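Side-chain contacts in ABC transporter ATP-binding protein (Sulfolobus tokodaii, PDB 2PJZ), which probably binds and hydrolyses ATP as the nucleotide-binding subunit of an ABC transporter, perhaps for cobalt transport: residues 86-90 / 91-95; 45-48 / 49-52; 60-64 / 65-69; 76-80 / 81-85. All coordinates share one frame; numbering follows the deposited sequence.

Interaction 1: 86-90 / 91-95; sequences IGVTV and NDIVY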
loop_
_atom_site.group_PDB
_atom_site.type_symbol
_atom_site.label_atom_id
_atom_site.label_comp_id
_atom_site.label_asym_id
_atom_site.label_seq_id
_atom_site.Cartn_x
_atom_site.Cartn_y
_atom_site.Cartn_z
ATOM N N ILE A 86 15.812 11.858 5.071
ATOM C CA ILE A 86 16.830 10.915 4.674
ATOM C C ILE A 86 18.176 11.335 5.311
ATOM O O ILE A 86 18.940 10.489 5.777
ATOM C CB ILE A 86 16.822 10.725 3.098
ATOM C CG1 ILE A 86 16.597 9.255 2.714
ATOM C CG2 ILE A 86 18.048 11.302 2.424
ATOM C CD1 ILE A 86 16.571 8.999 1.196
ATOM N N GLY A 87 18.389 12.648 5.424
ATOM C CA GLY A 87 19.652 13.239 5.880
ATOM C C GLY A 87 20.082 13.036 7.329
ATOM O O GLY A 87 21.282 12.847 7.587
ATOM N N VAL A 88 19.134 13.089 8.274
ATOM C CA VAL A 88 19.468 12.862 9.702
ATOM C C VAL A 88 19.520 11.384 10.090
ATOM O O VAL A 88 19.116 10.488 9.325
ATOM C CB VAL A 88 18.521 13.614 10.698
ATOM C CG1 VAL A 88 18.840 15.095 10.754
ATOM C CG2 VAL A 88 17.064 13.391 10.353
ATOM N N THR A 89 19.974 11.129 11.307
ATOM C CA THR A 89 20.066 9.765 11.785
ATOM C C THR A 89 18.678 9.167 12.076
ATOM O O THR A 89 17.695 9.902 12.266
ATOM C CB THR A 89 21.017 9.647 13.002
ATOM O OG1 THR A 89 21.438 8.289 13.141
ATOM C CG2 THR A 89 20.343 10.088 14.292
ATOM N N VAL A 90 18.601 7.838 12.094
ATOM C CA VAL A 90 17.366 7.141 12.477
ATOM C C VAL A 90 16.944 7.568 13.881
ATOM O O VAL A 90 15.779 7.836 14.127
ATOM C CB VAL A 90 17.546 5.602 12.463
ATOM C CG1 VAL A 90 16.350 4.901 13.130
ATOM C CG2 VAL A 90 17.779 5.110 11.034
ATOM N N ASN A 91 17.904 7.637 14.800
ATOM C CA ASN A 91 17.598 8.034 16.175
ATOM C C ASN A 91 16.956 9.422 16.216
ATOM O O ASN A 91 16.003 9.651 16.962
ATOM C CB ASN A 91 18.871 7.939 17.042
ATOM C CG ASN A 91 18.610 8.139 18.494
ATOM O OD1 ASN A 91 17.623 7.656 19.050
ATOM N ND2 ASN A 91 19.522 8.852 19.141
ATOM N N ASP A 92 17.438 10.329 15.377
ATOM C CA ASP A 92 16.878 11.669 15.285
ATOM C C ASP A 92 15.424 11.584 14.824
ATOM O O ASP A 92 14.563 12.294 15.326
ATOM C CB ASP A 92 17.647 12.513 14.289
ATOM C CG ASP A 92 18.952 13.052 14.857
ATOM O OD1 ASP A 92 19.139 12.999 16.083
ATOM O OD2 ASP A 92 19.772 13.509 14.052
ATOM N N ILE A 93 15.169 10.714 13.857
ATOM C CA ILE A 93 13.800 10.531 13.334
ATOM C C ILE A 93 12.904 9.953 14.407
ATOM O O ILE A 93 11.751 10.384 14.557
ATOM C CB ILE A 93 13.776 9.639 12.076
ATOM C CG1 ILE A 93 14.669 10.252 10.991
ATOM C CG2 ILE A 93 12.313 9.440 11.580
ATOM C CD1 ILE A 93 14.925 9.359 9.820
ATOM N N VAL A 94 13.424 8.975 15.151
ATOM C CA VAL A 94 12.669 8.414 16.277
ATOM C C VAL A 94 12.212 9.499 17.248
ATOM O O VAL A 94 11.032 9.536 17.619
ATOM C CB VAL A 94 13.440 7.296 16.999
ATOM C CG1 VAL A 94 12.719 6.869 18.266
ATOM C CG2 VAL A 94 13.611 6.112 16.051
ATOM N N TYR A 95 13.129 10.394 17.649
ATOM C CA TYR A 95 12.744 11.526 18.507
ATOM C C TYR A 95 11.630 12.416 17.918
ATOM O O TYR A 95 10.670 12.753 18.622
ATOM C CB TYR A 95 13.958 12.407 18.871
ATOM C CG TYR A 95 14.835 11.841 19.953
ATOM C CD1 TYR A 95 16.172 11.551 19.704
ATOM C CD2 TYR A 95 14.337 11.618 21.244
ATOM C CE1 TYR A 95 17.011 11.036 20.720
ATOM C CE2 TYR A 95 15.159 11.102 22.263
ATOM C CZ TYR A 95 16.491 10.826 21.982
ATOM O OH TYR A 95 17.308 10.328 22.965
#
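Val94 N gives its hydrogen to Val90 O at 2.8 Å, with an N-H...O angle of 164°. One residue earlier, Ile93 N reaches Thr89 O at 3.1 Å, a longer and less straight bond at 153°. These two i to i+4 bonds start helix 90-100, with Thr89 just before it as the N-cap residue. Thr89 caps nothing with its side chain. In the conformer described here, one of two modelled, chi1 of -160° swings OG1 outward to the carbonyl oxygens of Leu122 and Arg124. In this conformer the CG2 methyl comes close to Asp92 CG, at about a right angle to the aspartate side chain, a contact that holds for this one conformer alone. Asp92 turns back toward the preceding loop and lays OD2 beside Val88, 3.6 Å from its CB. A branch of the same valine, CG2, faces Ile93 CG1 at 4.0 Å, so Val88 bridges a polar and an apolar side chain of the first turn. Ile93 CG1 also lies 3.3 Å from Thr89 O, close beside the carbonyl its own backbone bonds. On the buried side, Val90 CG1 and Val94 CG2 touch at 4.2 Å, one turn apart. Both valines pack on Phe108 of helix 105-114, while Val90 also meets Val137 and Val94 meets Leu141 of helix 131-144. Asn91 leads away instead, its OD1 bonded to Arg105. This is a helix N-terminus with an N-cap threonine whose hydroxyl serves a neighbouring loop, set in what is probably the helical subdomain of an ABC ATPase.

Interaction 2: 45-48 / 49-52; sequences TLLR and AISG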
loop_
_atom_site.group_PDB
_atom_site.type_symbol
_atom_site.label_atom_id
_atom_site.label_comp_id
_atom_site.label_asym_id
_atom_site.label_seq_id
_atom_site.Cartn_x
_atom_site.Cartn_y
_atom_site.Cartn_z
ATOM N N THR A 45 1.586 7.156 -6.011
ATOM C CA THR A 45 1.053 8.507 -6.159
ATOM C C THR A 45 -0.265 8.659 -5.389
ATOM O O THR A 45 -0.498 9.677 -4.754
ATOM C CB THR A 45 0.876 8.897 -7.646
ATOM O OG1 THR A 45 2.173 8.913 -8.256
ATOM C CG2 THR A 45 0.300 10.277 -7.760
ATOM N N LEU A 46 -1.111 7.647 -5.442
ATOM C CA LEU A 46 -2.372 7.671 -4.676
ATOM C C LEU A 46 -2.125 7.761 -3.168
ATOM O O LEU A 46 -2.730 8.583 -2.474
ATOM C CB LEU A 46 -3.191 6.426 -5.017
ATOM C CG LEU A 46 -4.711 6.414 -5.157
ATOM C CD1 LEU A 46 -5.214 7.583 -5.968
ATOM C CD2 LEU A 46 -5.074 5.092 -5.885
ATOM N N LEU A 47 -1.187 6.960 -2.667
ATOM C CA LEU A 47 -0.819 7.038 -1.265
ATOM C C LEU A 47 -0.223 8.378 -0.885
ATOM O O LEU A 47 -0.476 8.880 0.213
ATOM C CB LEU A 47 0.186 5.923 -0.951
ATOM C CG LEU A 47 -0.017 5.066 0.289
ATOM C CD1 LEU A 47 -1.510 4.669 0.628
ATOM C CD2 LEU A 47 0.839 3.802 0.102
ATOM N N ARG A 48 0.582 8.962 -1.774
ATOM C CA ARG A 48 1.158 10.271 -1.493
ATOM C C ARG A 48 0.036 11.325 -1.342
ATOM O O ARG A 48 0.069 12.138 -0.427
ATOM C CB ARG A 48 2.196 10.654 -2.569
ATOM C CG ARG A 48 3.559 9.935 -2.399
ATOM C CD ARG A 48 4.507 10.150 -3.592
ATOM N NE ARG A 48 5.031 11.510 -3.647
ATOM C CZ ARG A 48 5.542 12.096 -4.728
ATOM N NH1 ARG A 48 5.602 11.463 -5.895
ATOM N NH2 ARG A 48 6.000 13.334 -4.638
ATOM N N ALA A 49 -0.949 11.302 -2.234
ATOM C CA ALA A 49 -2.098 12.208 -2.137
ATOM C C ALA A 49 -2.860 12.024 -0.809
ATOM O O ALA A 49 -3.176 13.002 -0.114
ATOM C CB ALA A 49 -3.024 12.027 -3.313
ATOM N N ILE A 50 -3.162 10.778 -0.460
ATOM C CA ILE A 50 -3.866 10.490 0.814
ATOM C C ILE A 50 -3.054 11.004 2.015
ATOM O O ILE A 50 -3.622 11.510 2.994
ATOM C CB ILE A 50 -4.139 8.940 0.951
ATOM C CG1 ILE A 50 -5.103 8.453 -0.152
ATOM C CG2 ILE A 50 -4.648 8.603 2.358
ATOM C CD1 ILE A 50 -5.153 6.879 -0.268
ATOM N N SER A 51 -1.723 10.922 1.921
ATOM C CA SER A 51 -0.817 11.345 3.013
ATOM C C SER A 51 -0.493 12.829 3.045
ATOM O O SER A 51 0.300 13.288 3.898
ATOM C CB SER A 51 0.482 10.540 2.992
ATOM O OG SER A 51 0.197 9.165 2.910
ATOM N N GLY A 52 -1.114 13.600 2.147
ATOM C CA GLY A 52 -0.981 15.059 2.213
ATOM C C GLY A 52 0.289 15.545 1.502
ATOM O O GLY A 52 0.775 16.639 1.758
#
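Leu47 O is gripped twice by Ser51: by the backbone N at 2.9 Å and by OG at 2.8 Å, the two donors arriving from opposite faces of the carbonyl plane. This is the C-terminal end of helix 43-50, which follows the probable P-loop (Walker A), and it closes with a Schellman motif at Gly52. Glycine suits that place: with phi at +85° a CB would be jammed against the carbonyl oxygen of Ser51. Gly52 N bonds back to Ala49 O at 3.1 Å. Further up the helix the i to i+4 pattern is regular, Ala49 N donating to Thr45 O and Ile50 N to Leu46 O.

With chi1 of -49° the serine OG stands beside its own backbone N, and both point at Leu47 O. OG also makes a probable hydrogen bond with Tyr76 OH, tying the helix end to strand 76-78. With an alanine here, Leu47 O would probably be left with the backbone amide as its sole partner from this residue, and Tyr76 OH would lose its mate on the helix.

In the conformer described, one of two modelled, Arg48 carries its guanidinium away from the turn to a salt bridge with Glu82. Leu46 and Ala49 rest on Ile9 of strand 2-11, while Leu47 and Ile50 both press on Ile179 of strand 177-182, so the helix is wedged between two sheets. The apolar tips on that second side meet loosely, Leu47 CD1 to Ile50 CD1 at 4.4 Å, and Ile50 folds its CG1 back to 3.3 Å from Leu46 O.

Interaction 3: 60-64 / 65-69; sequences IFING and MEVRK. With SO4 (sulfate ion), chain B.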
loop_
_atom_site.group_PDB
_atom_site.type_symbol
_atom_site.label_atom_id
_atom_site.label_comp_id
_atom_site.label_asym_id
_atom_site.label_seq_id
_atom_site.Cartn_x
_atom_site.Cartn_y
_atom_site.Cartn_z
ATOM N N ILE A 60 -10.414 13.900 -0.506
ATOM C CA ILE A 60 -10.018 12.726 0.276
ATOM C C ILE A 60 -10.293 13.085 1.727
ATOM O O ILE A 60 -9.775 14.109 2.233
ATOM C CB ILE A 60 -8.483 12.384 0.112
ATOM C CG1 ILE A 60 -8.151 12.104 -1.388
ATOM C CG2 ILE A 60 -8.078 11.173 1.028
ATOM C CD1 ILE A 60 -6.644 11.994 -1.760
ATOM N N PHE A 61 -11.079 12.240 2.408
ATOM C CA PHE A 61 -11.433 12.489 3.820
ATOM C C PHE A 61 -10.890 11.406 4.727
ATOM O O PHE A 61 -11.089 10.218 4.444
ATOM C CB PHE A 61 -12.971 12.567 4.015
ATOM C CG PHE A 61 -13.634 13.668 3.201
ATOM C CD1 PHE A 61 -13.818 14.958 3.737
ATOM C CD2 PHE A 61 -14.026 13.419 1.912
ATOM C CE1 PHE A 61 -14.442 15.985 2.975
ATOM C CE2 PHE A 61 -14.677 14.418 1.138
ATOM C CZ PHE A 61 -14.847 15.721 1.671
ATOM N N ILE A 62 -10.202 11.801 5.792
ATOM C CA ILE A 62 -9.761 10.856 6.818
ATOM C C ILE A 62 -10.530 11.214 8.089
ATOM O O ILE A 62 -10.380 12.303 8.613
ATOM C CB ILE A 62 -8.231 10.949 7.054
ATOM C CG1 ILE A 62 -7.459 10.676 5.720
ATOM C CG2 ILE A 62 -7.762 9.979 8.143
ATOM C CD1 ILE A 62 -5.950 10.914 5.868
ATOM N N ASN A 63 -11.403 10.314 8.518
ATOM C CA ASN A 63 -12.306 10.598 9.652
ATOM C C ASN A 63 -13.007 11.943 9.481
ATOM O O ASN A 63 -13.094 12.754 10.427
ATOM C CB ASN A 63 -11.575 10.426 11.001
ATOM C CG ASN A 63 -11.308 8.956 11.308
ATOM O OD1 ASN A 63 -11.998 8.070 10.795
ATOM N ND2 ASN A 63 -10.305 8.687 12.134
ATOM N N GLY A 64 -13.503 12.161 8.246
ATOM C CA GLY A 64 -14.305 13.333 7.905
ATOM C C GLY A 64 -13.503 14.615 7.697
ATOM O O GLY A 64 -14.088 15.645 7.378
ATOM N N MET A 65 -12.183 14.557 7.900
ATOM C CA MET A 65 -11.288 15.695 7.675
ATOM C C MET A 65 -10.722 15.602 6.257
ATOM O O MET A 65 -9.968 14.666 5.943
ATOM C CB MET A 65 -10.111 15.674 8.682
ATOM C CG MET A 65 -10.497 15.554 10.160
ATOM S SD MET A 65 -9.080 15.766 11.324
ATOM C CE MET A 65 -9.876 15.685 12.896
ATOM N N GLU A 66 -11.069 16.566 5.392
ATOM C CA GLU A 66 -10.495 16.603 4.054
ATOM C C GLU A 66 -8.976 16.813 4.154
ATOM O O GLU A 66 -8.470 17.554 5.028
ATOM C CB GLU A 66 -11.188 17.657 3.160
ATOM C CG GLU A 66 -11.278 17.228 1.665
ATOM C CD GLU A 66 -9.993 17.444 0.915
ATOM O OE1 GLU A 66 -9.606 16.555 0.143
ATOM O OE2 GLU A 66 -9.339 18.509 1.136
ATOM N N VAL A 67 -8.236 16.117 3.308
ATOM C CA VAL A 67 -6.787 16.083 3.451
ATOM C C VAL A 67 -6.150 17.474 3.377
ATOM O O VAL A 67 -5.148 17.744 4.052
ATOM C CB VAL A 67 -6.163 15.057 2.474
ATOM C CG1 VAL A 67 -4.641 15.363 2.221
ATOM C CG2 VAL A 67 -6.355 13.651 3.040
ATOM N N ARG A 68 -6.741 18.386 2.615
ATOM C CA ARG A 68 -6.223 19.779 2.582
ATOM C C ARG A 68 -6.311 20.499 3.925
ATOM O O ARG A 68 -5.682 21.529 4.113
ATOM C CB ARG A 68 -6.982 20.596 1.533
ATOM C CG ARG A 68 -6.722 20.051 0.133
ATOM C CD ARG A 68 -7.667 20.697 -0.884
ATOM N NE ARG A 68 -7.459 20.091 -2.218
ATOM C CZ ARG A 68 -8.303 19.221 -2.776
ATOM N NH1 ARG A 68 -9.402 18.826 -2.102
ATOM N NH2 ARG A 68 -8.041 18.719 -3.985
ATOM N N LYS A 69 -7.134 19.963 4.828
ATOM C CA LYS A 69 -7.381 20.546 6.137
ATOM C C LYS A 69 -6.541 19.839 7.202
ATOM O O LYS A 69 -6.766 20.059 8.398
ATOM C CB LYS A 69 -8.888 20.441 6.470
ATOM C CG LYS A 69 -9.781 21.267 5.502
ATOM C CD LYS A 69 -11.290 21.181 5.878
ATOM C CE LYS A 69 -12.081 22.087 4.906
ATOM N NZ LYS A 69 -13.526 22.208 5.239
HETATM S S SO4 B . -15.892 19.843 4.598
HETATM O O1 SO4 B . -16.407 19.694 3.234
HETATM O O2 SO4 B . -14.408 19.692 4.573
HETATM O O3 SO4 B . -16.239 21.143 5.186
HETATM O O4 SO4 B . -16.489 18.829 5.420
HETATM O O HOH W 1 -13.192 18.233 6.362
#
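A tight beta hairpin joins strands 59-62 and 65-66 through a type I' turn, with Asn63 and Gly64 at its corners and Ile62 and Met65 as the hydrogen-bonded pair beside it. Ile62 N donates to Met65 O at 2.9 Å, and Met65 N returns to Ile62 O. Glu66, paired with Phe61, carries the side-chain contact. Its CG lies over one face of the phenyl ring, 4.0 Å from the centroid and offset toward the rim, a CH-pi contact. A bend at chi2 (-80°) then turns the carboxylate almost perpendicular to the ring and back to the strand, where OE1 takes Ile60 N at 2.9 Å on its anti lone pair. Buried OE1 is also met by Tyr56 OH and by the salt-bridging Arg68 NH1, while OE2 accepts Arg68 N from above the carboxylate plane. With a glutamine here, the Arg68 guanidinium would probably be left without its charged mate in the hairpin. Beyond the ring edge a sulfate, probably from the crystallisation liquor, holds Lys69 NZ through O2 at 2.7 Å; a water links that oxygen to Gly64 O and Glu66 N. Away from the ring, on the side of Ile62, Val67 CG2 lies alongside Ile60 CG2 at 3.6 Å. Strand 65-66 edges the antiparallel sheet, 59-62 lies between it and 2-11, where Ile60 meets Leu4 and Val7, and Ile62 reaches across to Ile149 of strand 149-153.

Interaction 4: 76-80 / 81-85; sequences YSTNL and PEAYE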
loop_
_atom_site.group_PDB
_atom_site.type_symbol
_atom_site.label_atom_id
_atom_site.label_comp_id
_atom_site.label_asym_id
_atom_site.label_seq_id
_atom_site.Cartn_x
_atom_site.Cartn_y
_atom_site.Cartn_z
ATOM N N TYR A 76 -2.717 8.944 12.188
ATOM C CA TYR A 76 -2.366 8.427 10.853
ATOM C C TYR A 76 -0.859 8.318 10.710
ATOM O O TYR A 76 -0.123 9.212 11.157
ATOM C CB TYR A 76 -2.909 9.398 9.781
ATOM C CG TYR A 76 -2.536 8.980 8.370
ATOM C CD1 TYR A 76 -3.295 8.036 7.698
ATOM C CD2 TYR A 76 -1.391 9.489 7.739
ATOM C CE1 TYR A 76 -2.954 7.616 6.405
ATOM C CE2 TYR A 76 -1.052 9.096 6.434
ATOM C CZ TYR A 76 -1.845 8.147 5.790
ATOM O OH TYR A 76 -1.548 7.744 4.520
ATOM N N SER A 77 -0.389 7.237 10.086
ATOM C CA SER A 77 1.016 7.060 9.766
ATOM C C SER A 77 1.189 6.576 8.335
ATOM O O SER A 77 0.325 5.894 7.797
ATOM C CB SER A 77 1.643 5.946 10.649
ATOM O OG SER A 77 1.765 6.363 11.957
ATOM N N THR A 78 2.337 6.899 7.741
ATOM C CA THR A 78 2.739 6.317 6.459
ATOM C C THR A 78 4.228 5.952 6.551
ATOM O O THR A 78 4.982 6.529 7.349
ATOM C CB THR A 78 2.463 7.283 5.236
ATOM O OG1 THR A 78 2.830 6.657 3.984
ATOM C CG2 THR A 78 3.274 8.601 5.387
ATOM N N ASN A 79 4.623 4.961 5.774
ATOM C CA ASN A 79 6.056 4.635 5.629
ATOM C C ASN A 79 6.677 5.295 4.422
ATOM O O ASN A 79 7.831 5.008 4.100
ATOM C CB ASN A 79 6.241 3.118 5.528
ATOM C CG ASN A 79 5.738 2.543 4.197
ATOM O OD1 ASN A 79 5.060 3.218 3.417
ATOM N ND2 ASN A 79 6.115 1.290 3.922
ATOM N N LEU A 80 5.936 6.199 3.756
ATOM C CA LEU A 80 6.471 6.832 2.523
ATOM C C LEU A 80 7.755 7.608 2.829
ATOM O O LEU A 80 7.844 8.299 3.859
ATOM C CB LEU A 80 5.459 7.785 1.869
ATOM C CG LEU A 80 4.322 7.124 1.084
ATOM C CD1 LEU A 80 3.199 8.190 0.923
ATOM C CD2 LEU A 80 4.765 6.585 -0.284
ATOM N N PRO A 81 8.745 7.509 1.930
ATOM C CA PRO A 81 10.045 8.135 2.223
ATOM C C PRO A 81 9.920 9.646 2.460
ATOM O O PRO A 81 10.664 10.197 3.259
ATOM C CB PRO A 81 10.883 7.848 0.967
ATOM C CG PRO A 81 10.247 6.719 0.308
ATOM C CD PRO A 81 8.740 6.804 0.640
ATOM N N GLU A 82 8.959 10.289 1.794
ATOM C CA GLU A 82 8.703 11.740 1.932
ATOM C C GLU A 82 8.395 12.166 3.387
ATOM O O GLU A 82 8.602 13.332 3.769
ATOM C CB GLU A 82 7.533 12.164 1.031
ATOM C CG GLU A 82 7.797 12.151 -0.480
ATOM C CD GLU A 82 7.529 10.813 -1.166
ATOM O OE1 GLU A 82 7.445 9.730 -0.520
ATOM O OE2 GLU A 82 7.432 10.845 -2.406
ATOM N N ALA A 83 7.906 11.229 4.196
ATOM C CA ALA A 83 7.586 11.515 5.618
ATOM C C ALA A 83 8.824 11.542 6.534
ATOM O O ALA A 83 8.725 11.906 7.711
ATOM C CB ALA A 83 6.524 10.505 6.156
ATOM N N TYR A 84 9.984 11.141 6.006
ATOM C CA TYR A 84 11.182 10.952 6.824
ATOM C C TYR A 84 12.374 11.649 6.206
ATOM O O TYR A 84 12.477 11.758 4.989
ATOM C CB TYR A 84 11.467 9.468 7.028
ATOM C CG TYR A 84 10.256 8.756 7.578
ATOM C CD1 TYR A 84 9.941 8.833 8.940
ATOM C CD2 TYR A 84 9.386 8.064 6.733
ATOM C CE1 TYR A 84 8.816 8.205 9.451
ATOM C CE2 TYR A 84 8.241 7.422 7.243
ATOM C CZ TYR A 84 7.976 7.498 8.608
ATOM O OH TYR A 84 6.865 6.891 9.140
ATOM N N GLU A 85 13.259 12.144 7.056
ATOM C CA GLU A 85 14.347 12.992 6.581
ATOM C C GLU A 85 15.554 12.122 6.346
ATOM O O GLU A 85 16.214 11.682 7.285
ATOM C CB GLU A 85 14.631 14.131 7.554
ATOM C CG GLU A 85 13.518 15.163 7.615
ATOM C CD GLU A 85 13.664 16.094 8.805
ATOM O OE1 GLU A 85 14.806 16.232 9.320
ATOM O OE2 GLU A 85 12.638 16.685 9.233
#
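Tyr84 swings its ring back against the strand end, and OH donates a hydrogen bond to Thr78 O at 2.6 Å. The hydroxyl arrives in the carbonyl plane at a C=O...O angle of 160°, and the neighbouring ring edge faces Asn79 C. Ala83 CB lies over one face of the ring, 3.7 Å above its plane and offset toward the rim. That same methyl touches Thr78 CG2 at 3.8 Å, so alanine fills the corner between threonine and tyrosine. In Thr78, chi1 of -178° sets OG1 anti to the backbone N, leaving the methyl toward Ala83; OG1 accepts Leu80 N at 3.1 Å in an ST turn and also bonds Gly151 O. Leu80 O holds the 3-10 turn together: Ala83 N donates to it at 2.9 Å. Glu82 bends at chi2 to bring OE1 within 3.7 Å of Leu80 CB, its other oxygen serving the salt bridge to Arg48.

The segment leaves strand 76-78, an outermost strand of the mixed sheet, in what is probably the Q-loop region of an ABC ATPase. Leu80 packs on Thr44 and Arg48 of helix 43-50, Asn79 bonds Asp153 N of strand 149-153, and Tyr84 leans on Arg138 and Leu141 of helix 131-144.

Along the chain the order is interaction 2, 3, 4, then 1, all within the ABC transporter ATPase region. Interaction 2, on the helix after the probable P-loop, touches both interaction 3 and interaction 4: its centre is about 12 Å from that of interaction 3, where Val67 packs against the helix end, and about 11 Å from that of interaction 4, joined by the Arg48-Glu82 salt bridge. Interaction 4 then leads from strand 76-78 toward helix 90-100, its centre about 12 Å from that of interaction 1, and Ile93 packs on Tyr84. Interactions 1 and 3 stand farthest apart, about 28 Å between centres. The chain thus runs from the P-loop helix through the antiparallel hairpin to the mixed sheet's edge and helix 90-100.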